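Local coordinates for 3-oxoacyl-(Acyl-carrier protein) synthase (Burkholderia xenovorans, PDB 4EFI) that probably catalyses condensation of an acyl group with malonyl-acyl carrier protein, as 3-oxoacyl-ACP synthases of the thiolase superfamily do in fatty acid synthesis, at residues 95-100 / 155-160; 190-195 / 254-259. All blocks are in the same frame, centred on the assembly; numbering follows the deposited sequence.

Contact 1 of 2, residues 95-100 / 155-160; sequences SQTPNY and GDTISK
Ser95, Gln96 and Thr97 close round the carboxylate of Asp156 where two neighbouring parallel strands of a thiolase-fold sheet, 90-94 and 149-156, run out into loops. Hydrogen bonds to the carboxylate come first. Asp156 OD1 takes the backbone N of Gln96 at 2.8 Å on its syn side, 25° out of the carboxylate plane, and Thr97 OG1 on its anti side. The other oxygen, OD2, receives Gln96 NE2 at 3.0 Å in a fairly straight bond (162°), also on the syn side, so Gln96 grips both oxygens, one with its main chain and one with its amide. Ser302 OG also bonds to OD2, helping to fix the rotation of this buried carboxylate.

Hydroxyl bonds to the main chain form a second group. Thr97 OG1, set between its own backbone N and carbonyl carbon (chi1 51°), accepts Thr157 N at 2.9 Å while donating to Asp156. Ser95 OG accepts Thr97 N at 3.0 Å, an ST turn within the loop, and lies 2.8 Å from Gly155 O.

Van der Waals contact is slight: the methyl CD1 of Ile158 lies 3.8 Å from the amide nitrogen NE2 of Gln96. Farther along, a water bridges the two segments, donating to Thr97 O and bonding to Thr157 OG1, each at 2.8 Å.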
ATOM      1  N   SER A  95      -4.437  -3.396   6.714  1.00 10.81           N
ATOM      2  CA  SER A  95      -4.607  -4.565   5.882  1.00 11.94           C
ATOM      3  C   SER A  95      -6.082  -4.824   5.644  1.00 12.46           C
ATOM      4  O   SER A  95      -6.933  -4.409   6.445  1.00 13.67           O
ATOM      5  CB  SER A  95      -4.018  -5.787   6.562  1.00 13.01           C
ATOM      6  OG  SER A  95      -4.099  -6.960   5.742  1.00 12.78           O
ATOM      7  N   GLN A  96      -6.388  -5.507   4.550  1.00 11.75           N
ATOM      8  CA  GLN A  96      -7.729  -6.005   4.276  1.00 11.22           C
ATOM      9  C   GLN A  96      -7.824  -7.523   4.483  1.00 11.98           C
ATOM     10  O   GLN A  96      -8.888  -8.091   4.260  1.00 12.48           O
ATOM     11  CB  GLN A  96      -8.103  -5.647   2.844  1.00 12.55           C
ATOM     12  CG  GLN A  96      -8.092  -4.152   2.620  1.00 15.02           C
ATOM     13  CD  GLN A  96      -8.212  -3.757   1.176  1.00 15.88           C
ATOM     14  OE1 GLN A  96      -9.154  -3.080   0.795  1.00 15.20           O
ATOM     15  NE2 GLN A  96      -7.242  -4.145   0.384  1.00 16.06           N
ATOM     16  N   THR A  97      -6.717  -8.150   4.897  1.00 12.05           N
ATOM     17  CA  THR A  97      -6.643  -9.603   4.997  1.00 12.05           C
ATOM     18  C   THR A  97      -6.089 -10.052   6.358  1.00 13.14           C
ATOM     19  O   THR A  97      -5.080 -10.743   6.440  1.00 11.86           O
ATOM     20  CB  THR A  97      -5.898 -10.224   3.785  1.00 13.10           C
ATOM     21  OG1 THR A  97      -4.632  -9.563   3.575  1.00 12.74           O
ATOM     22  CG2 THR A  97      -6.753 -10.092   2.522  1.00 14.11           C
ATOM     23  N   PRO A  98      -6.762  -9.651   7.432  1.00 11.92           N
ATOM     24  CA  PRO A  98      -6.313 -10.001   8.783  1.00 12.38           C
ATOM     25  C   PRO A  98      -6.410 -11.508   9.083  1.00 11.70           C
ATOM     26  O   PRO A  98      -7.178 -12.226   8.447  1.00 12.28           O
ATOM     27  CB  PRO A  98      -7.283  -9.223   9.663  1.00 13.63           C
ATOM     28  CG  PRO A  98      -8.536  -9.165   8.854  1.00 15.04           C
ATOM     29  CD  PRO A  98      -8.067  -8.961   7.448  1.00 12.05           C
ATOM     30  N   ASN A  99      -5.705 -11.941  10.124  1.00 11.65           N
ATOM     31  CA  ASN A  99      -5.713 -13.355  10.484  1.00 11.67           C
ATOM     32  C   ASN A  99      -7.098 -13.858  10.883  1.00 12.01           C
ATOM     33  O   ASN A  99      -7.540 -14.922  10.439  1.00 12.17           O
ATOM     34  CB  ASN A  99      -4.764 -13.618  11.677  1.00 12.54           C
ATOM     35  CG  ASN A  99      -3.307 -13.628  11.296  1.00 13.19           C
ATOM     36  OD1 ASN A  99      -2.938 -13.304  10.165  1.00 12.65           O
ATOM     37  ND2 ASN A  99      -2.456 -13.982  12.245  1.00 13.97           N
ATOM     38  N   TYR A 100      -7.750 -13.100  11.777  1.00 12.86           N
ATOM     39  CA  TYR A 100      -8.990 -13.510  12.428  1.00 12.00           C
ATOM     40  C   TYR A 100     -10.032 -12.405  12.357  1.00 12.25           C
ATOM     41  O   TYR A 100      -9.698 -11.225  12.235  1.00 12.68           O
ATOM     42  CB  TYR A 100      -8.785 -13.820  13.938  1.00 12.39           C
ATOM     43  CG  TYR A 100      -7.586 -14.692  14.202  1.00 12.05           C
ATOM     44  CD1 TYR A 100      -7.518 -15.971  13.692  1.00 14.26           C
ATOM     45  CD2 TYR A 100      -6.495 -14.206  14.894  1.00 13.57           C
ATOM     46  CE1 TYR A 100      -6.403 -16.767  13.885  1.00 15.74           C
ATOM     47  CE2 TYR A 100      -5.370 -14.997  15.105  1.00 14.86           C
ATOM     48  CZ  TYR A 100      -5.341 -16.273  14.589  1.00 16.68           C
ATOM     49  OH  TYR A 100      -4.216 -17.083  14.754  1.00 19.92           O
ATOM     50  N   GLY A 155       0.222  -4.458   4.868  1.00 12.34           N
ATOM     51  CA  GLY A 155       0.387  -5.648   4.045  1.00 12.75           C
ATOM     52  C   GLY A 155      -0.934  -6.267   3.667  1.00 12.77           C
ATOM     53  O   GLY A 155      -1.979  -5.972   4.249  1.00 12.61           O
ATOM     54  N   ASP A 156      -0.889  -7.160   2.688  1.00 11.21           N
ATOM     55  CA  ASP A 156      -2.105  -7.817   2.224  1.00 11.92           C
ATOM     56  C   ASP A 156      -1.737  -9.098   1.505  1.00 13.43           C
ATOM     57  O   ASP A 156      -0.633  -9.216   0.935  1.00 14.64           O
ATOM     58  CB  ASP A 156      -2.878  -6.925   1.240  1.00 12.29           C
ATOM     59  CG  ASP A 156      -4.175  -6.375   1.802  1.00 12.38           C
ATOM     60  OD1 ASP A 156      -4.787  -6.951   2.723  1.00 12.96           O
ATOM     61  OD2 ASP A 156      -4.594  -5.324   1.284  1.00 16.73           O
ATOM     62  N   THR A 157      -2.669 -10.039   1.492  1.00 12.12           N
ATOM     63  CA  THR A 157      -2.574 -11.200   0.606  1.00 12.44           C
ATOM     64  C   THR A 157      -3.866 -11.239  -0.223  1.00 11.56           C
ATOM     65  O   THR A 157      -4.717 -12.103  -0.052  1.00 12.58           O
ATOM     66  CB  THR A 157      -2.372 -12.532   1.348  1.00 12.88           C
ATOM     67  OG1 THR A 157      -3.470 -12.766   2.227  1.00 12.95           O
ATOM     68  CG2 THR A 157      -1.091 -12.522   2.169  1.00 14.52           C
ATOM     69  N   ILE A 158      -4.021 -10.285  -1.136  1.00 12.52           N
ATOM     70  CA  ILE A 158      -5.240 -10.207  -1.934  1.00 14.03           C
ATOM     71  C   ILE A 158      -5.405 -11.442  -2.803  1.00 13.90           C
ATOM     72  O   ILE A 158      -6.523 -11.765  -3.227  1.00 13.71           O
ATOM     73  CB  ILE A 158      -5.290  -8.943  -2.828  1.00 15.55           C
ATOM     74  CG1 ILE A 158      -5.329  -7.696  -1.952  1.00 18.78           C
ATOM     75  CG2 ILE A 158      -6.467  -8.981  -3.822  1.00 16.58           C
ATOM     76  CD1 ILE A 158      -6.476  -7.635  -0.972  1.00 21.41           C
ATOM     77  N   SER A 159      -4.328 -12.169  -3.081  1.00 13.05           N
ATOM     78  CA  SER A 159      -4.464 -13.395  -3.869  1.00 14.29           C
ATOM     79  C   SER A 159      -5.503 -14.350  -3.259  1.00 14.45           C
ATOM     80  O   SER A 159      -6.152 -15.107  -3.998  1.00 16.30           O
ATOM     81  CB  SER A 159      -3.120 -14.116  -4.015  1.00 14.93           C
ATOM     82  OG  SER A 159      -2.748 -14.657  -2.781  1.00 16.37           O
ATOM     83  N   LYS A 160      -5.709 -14.279  -1.947  1.00 13.74           N
ATOM     84  CA  LYS A 160      -6.610 -15.187  -1.256  1.00 14.74           C
ATOM     85  C   LYS A 160      -8.093 -14.842  -1.471  1.00 16.40           C
ATOM     86  O   LYS A 160      -8.974 -15.583  -1.043  1.00 18.56           O
ATOM     87  CB  LYS A 160      -6.293 -15.176   0.240  1.00 15.13           C
ATOM     88  CG  LYS A 160      -4.931 -15.741   0.636  1.00 16.41           C
ATOM     89  CD  LYS A 160      -4.810 -15.762   2.169  1.00 19.30           C
ATOM     90  CE  LYS A 160      -3.384 -15.844   2.660  1.00 20.70           C
ATOM     91  NZ  LYS A 160      -2.859 -17.224   2.553  1.00 19.59           N
TER
HETATM   92  O   HOH W   1      -3.568 -12.557   4.975  1.00 12.51           O

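Contact 2 of 2, residues 190-195 / 254-259; sequences AAHFII and LDIAGR
The imidazole of His192 lies beneath the last turn of helix 235-257, one face turned to the main chain of Ile256 and Ala257. With CG anti to the carbonyl carbon and chi2 at -90°, the ring presents that face to the helix. Ala257 CA sits 4.1 Å from the ring centroid, 26° off its normal, a CH-pi contact made by the backbone carbon; the methyl CB is 4.1 Å from CD2. Over the same face, displaced toward the rim, Ile256 O comes within 3.4 Å of CE1.

Ile256 holds CG1 between its backbone N and carbonyl carbon (chi1 69°), and with chi2 extended CD1 reaches down to the strand. This methyl meets Ile194 CG1 at 3.8 Å and Ile194 CD1 at 4.0 Å, the two branches crossing at a slant, and it also touches His192 CB at 4.1 Å. Apolar contact and the ring face thus carry the join, with no hydrogen bond across it.

Strand 190-197 runs between strands 10-15 and 335-343 in a five-stranded sheet. Helix 235-257 packs on the sheet face bearing His192 and Ile194, whereas the CB of Phe193 points away from that helix and its ring packs against helix 130-143, meeting Trp136 edge-to-face.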
ATOM      1  N   ALA A 190       8.769  19.560   7.779  1.00 25.31           N
ATOM      2  CA  ALA A 190       7.341  19.224   7.867  1.00 21.27           C
ATOM      3  C   ALA A 190       6.937  18.164   6.843  1.00 22.79           C
ATOM      4  O   ALA A 190       7.516  18.087   5.753  1.00 26.31           O
ATOM      5  CB  ALA A 190       6.503  20.447   7.676  1.00 27.29           C
ATOM      6  N   ALA A 191       5.929  17.372   7.185  1.00 17.37           N
ATOM      7  CA  ALA A 191       5.317  16.444   6.254  1.00 15.64           C
ATOM      8  C   ALA A 191       3.895  16.915   5.981  1.00 16.97           C
ATOM      9  O   ALA A 191       3.213  17.399   6.888  1.00 18.00           O
ATOM     10  CB  ALA A 191       5.305  15.040   6.815  1.00 16.10           C
ATOM     11  N   HIS A 192       3.448  16.782   4.739  1.00 15.38           N
ATOM     12  CA  HIS A 192       2.113  17.216   4.325  1.00 15.54           C
ATOM     13  C   HIS A 192       1.333  16.043   3.756  1.00 15.70           C
ATOM     14  O   HIS A 192       1.895  15.183   3.056  1.00 15.84           O
ATOM     15  CB  HIS A 192       2.203  18.307   3.261  1.00 17.73           C
ATOM     16  CG  HIS A 192       2.903  19.535   3.733  1.00 19.86           C
ATOM     17  ND1 HIS A 192       2.243  20.585   4.330  1.00 22.91           N
ATOM     18  CD2 HIS A 192       4.215  19.860   3.739  1.00 21.42           C
ATOM     19  CE1 HIS A 192       3.117  21.519   4.663  1.00 24.00           C
ATOM     20  NE2 HIS A 192       4.321  21.104   4.313  1.00 23.40           N
ATOM     21  N   PHE A 193       0.035  15.999   4.056  1.00 14.32           N
ATOM     22  CA  PHE A 193      -0.833  14.898   3.675  1.00 14.31           C
ATOM     23  C   PHE A 193      -2.182  15.444   3.246  1.00 13.79           C
ATOM     24  O   PHE A 193      -2.625  16.487   3.734  1.00 15.16           O
ATOM     25  CB  PHE A 193      -1.081  13.962   4.851  1.00 14.69           C
ATOM     26  CG  PHE A 193       0.163  13.459   5.509  1.00 14.20           C
ATOM     27  CD1 PHE A 193       0.755  14.168   6.546  1.00 14.57           C
ATOM     28  CD2 PHE A 193       0.746  12.261   5.122  1.00 12.94           C
ATOM     29  CE1 PHE A 193       1.906  13.685   7.164  1.00 14.90           C
ATOM     30  CE2 PHE A 193       1.877  11.784   5.752  1.00 14.06           C
ATOM     31  CZ  PHE A 193       2.467  12.501   6.759  1.00 15.38           C
ATOM     32  N   ILE A 194      -2.824  14.729   2.326  1.00 13.41           N
ATOM     33  CA  ILE A 194      -4.219  14.990   1.949  1.00 13.42           C
ATOM     34  C   ILE A 194      -4.950  13.665   1.980  1.00 14.50           C
ATOM     35  O   ILE A 194      -4.432  12.657   1.489  1.00 14.16           O
ATOM     36  CB  ILE A 194      -4.353  15.641   0.560  1.00 13.82           C
ATOM     37  CG1 ILE A 194      -3.534  16.937   0.507  1.00 16.43           C
ATOM     38  CG2 ILE A 194      -5.842  15.880   0.236  1.00 16.08           C
ATOM     39  CD1 ILE A 194      -3.682  17.722  -0.797  1.00 17.53           C
ATOM     40  N   ILE A 195      -6.111  13.620   2.630  1.00 13.81           N
ATOM     41  CA  ILE A 195      -6.866  12.373   2.767  1.00 13.44           C
ATOM     42  C   ILE A 195      -8.325  12.606   2.410  1.00 12.22           C
ATOM     43  O   ILE A 195      -8.965  13.495   2.988  1.00 13.55           O
ATOM     44  CB  ILE A 195      -6.776  11.777   4.193  1.00 12.61           C
ATOM     45  CG1 ILE A 195      -5.322  11.546   4.615  1.00 14.51           C
ATOM     46  CG2 ILE A 195      -7.554  10.471   4.266  1.00 13.96           C
ATOM     47  CD1 ILE A 195      -5.176  11.046   6.065  1.00 14.69           C
ATOM     48  N   LEU A 254       1.338  19.049  -4.270  1.00 19.32           N
ATOM     49  CA  LEU A 254       2.514  19.802  -4.682  1.00 21.80           C
ATOM     50  C   LEU A 254       2.418  21.237  -4.184  1.00 21.49           C
ATOM     51  O   LEU A 254       3.394  21.797  -3.685  1.00 21.86           O
ATOM     52  CB  LEU A 254       2.670  19.777  -6.203  1.00 22.52           C
ATOM     53  CG  LEU A 254       3.168  18.424  -6.725  1.00 29.71           C
ATOM     54  CD1 LEU A 254       3.205  18.369  -8.239  1.00 27.20           C
ATOM     55  CD2 LEU A 254       4.544  18.120  -6.174  1.00 35.51           C
ATOM     56  N   ASP A 255       1.236  21.826  -4.302  1.00 21.66           N
ATOM     57  CA  ASP A 255       1.048  23.221  -3.927  1.00 22.57           C
ATOM     58  C   ASP A 255       1.291  23.431  -2.426  1.00 22.10           C
ATOM     59  O   ASP A 255       1.985  24.362  -2.028  1.00 26.15           O
ATOM     60  CB  ASP A 255      -0.355  23.703  -4.334  1.00 25.06           C
ATOM     61  CG  ASP A 255      -0.513  23.868  -5.842  1.00 36.51           C
ATOM     62  OD1 ASP A 255       0.504  23.933  -6.569  1.00 36.52           O
ATOM     63  OD2 ASP A 255      -1.671  23.937  -6.314  1.00 41.28           O
ATOM     64  N   ILE A 256       0.746  22.557  -1.587  1.00 21.17           N
ATOM     65  CA  ILE A 256       0.869  22.740  -0.130  1.00 21.68           C
ATOM     66  C   ILE A 256       2.240  22.357   0.452  1.00 23.55           C
ATOM     67  O   ILE A 256       2.620  22.833   1.524  1.00 25.93           O
ATOM     68  CB  ILE A 256      -0.263  22.030   0.666  1.00 21.31           C
ATOM     69  CG1 ILE A 256      -0.145  20.498   0.606  1.00 21.00           C
ATOM     70  CG2 ILE A 256      -1.629  22.511   0.177  1.00 25.14           C
ATOM     71  CD1 ILE A 256      -1.175  19.774   1.499  1.00 23.51           C
ATOM     72  N   ALA A 257       2.990  21.524  -0.260  1.00 22.47           N
ATOM     73  CA  ALA A 257       4.309  21.092   0.201  1.00 23.93           C
ATOM     74  C   ALA A 257       5.441  22.068  -0.150  1.00 25.82           C
ATOM     75  O   ALA A 257       6.555  21.927   0.355  1.00 33.84           O
ATOM     76  CB  ALA A 257       4.615  19.701  -0.335  1.00 23.04           C
ATOM     77  N   GLY A 258       5.158  23.028  -1.024  1.00 25.02           N
ATOM     78  CA  GLY A 258       6.043  24.157  -1.272  1.00 27.75           C
ATOM     79  C   GLY A 258       7.303  23.916  -2.093  1.00 30.78           C
ATOM     80  O   GLY A 258       8.173  24.796  -2.158  1.00 31.01           O
ATOM     81  N   ARG A 259       7.403  22.756  -2.733  1.00 28.05           N
ATOM     82  CA  ARG A 259       8.568  22.399  -3.550  1.00 26.87           C
ATOM     83  C   ARG A 259       8.201  22.247  -5.027  1.00 25.28           C
ATOM     84  O   ARG A 259       7.179  21.657  -5.374  1.00 26.74           O
ATOM     85  CB  ARG A 259       9.189  21.085  -3.055  1.00 28.55           C
ATOM     86  CG  ARG A 259       9.846  21.164  -1.685  1.00 32.75           C
ATOM     87  CD  ARG A 259      11.183  21.885  -1.750  1.00 38.44           C
ATOM     88  NE  ARG A 259      12.161  21.135  -2.538  1.00 40.87           N
ATOM     89  CZ  ARG A 259      13.055  20.287  -2.033  1.00 40.69           C
ATOM     90  NH1 ARG A 259      13.131  20.073  -0.725  1.00 38.74           N
ATOM     91  NH2 ARG A 259      13.888  19.656  -2.845  1.00 44.98           N
TER

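In the fold
Contacts 1 and 2 lie on opposite sides of the chain's centre, their own centres 30 Å apart and their nearest atoms about 14 Å apart. In sequence they follow in series, contact 1 closing before contact 2 opens. Each belongs to a different sheet of the thiolase fold: 95-100/155-160 joins the loop after strand 90-94 to the end of strand 149-156 of the six-stranded sheet, and 190-195/254-259 sets a helix against the five-stranded one. Contact 1 is buried and polar, contact 2 partly buried and made by van der Waals and CH-pi contact. At contact 1, Gln96 NE2 makes a weak hydrogen bond to an unidentified molecule, probably from the crystallisation liquor. Asp156 there also touches Cys303.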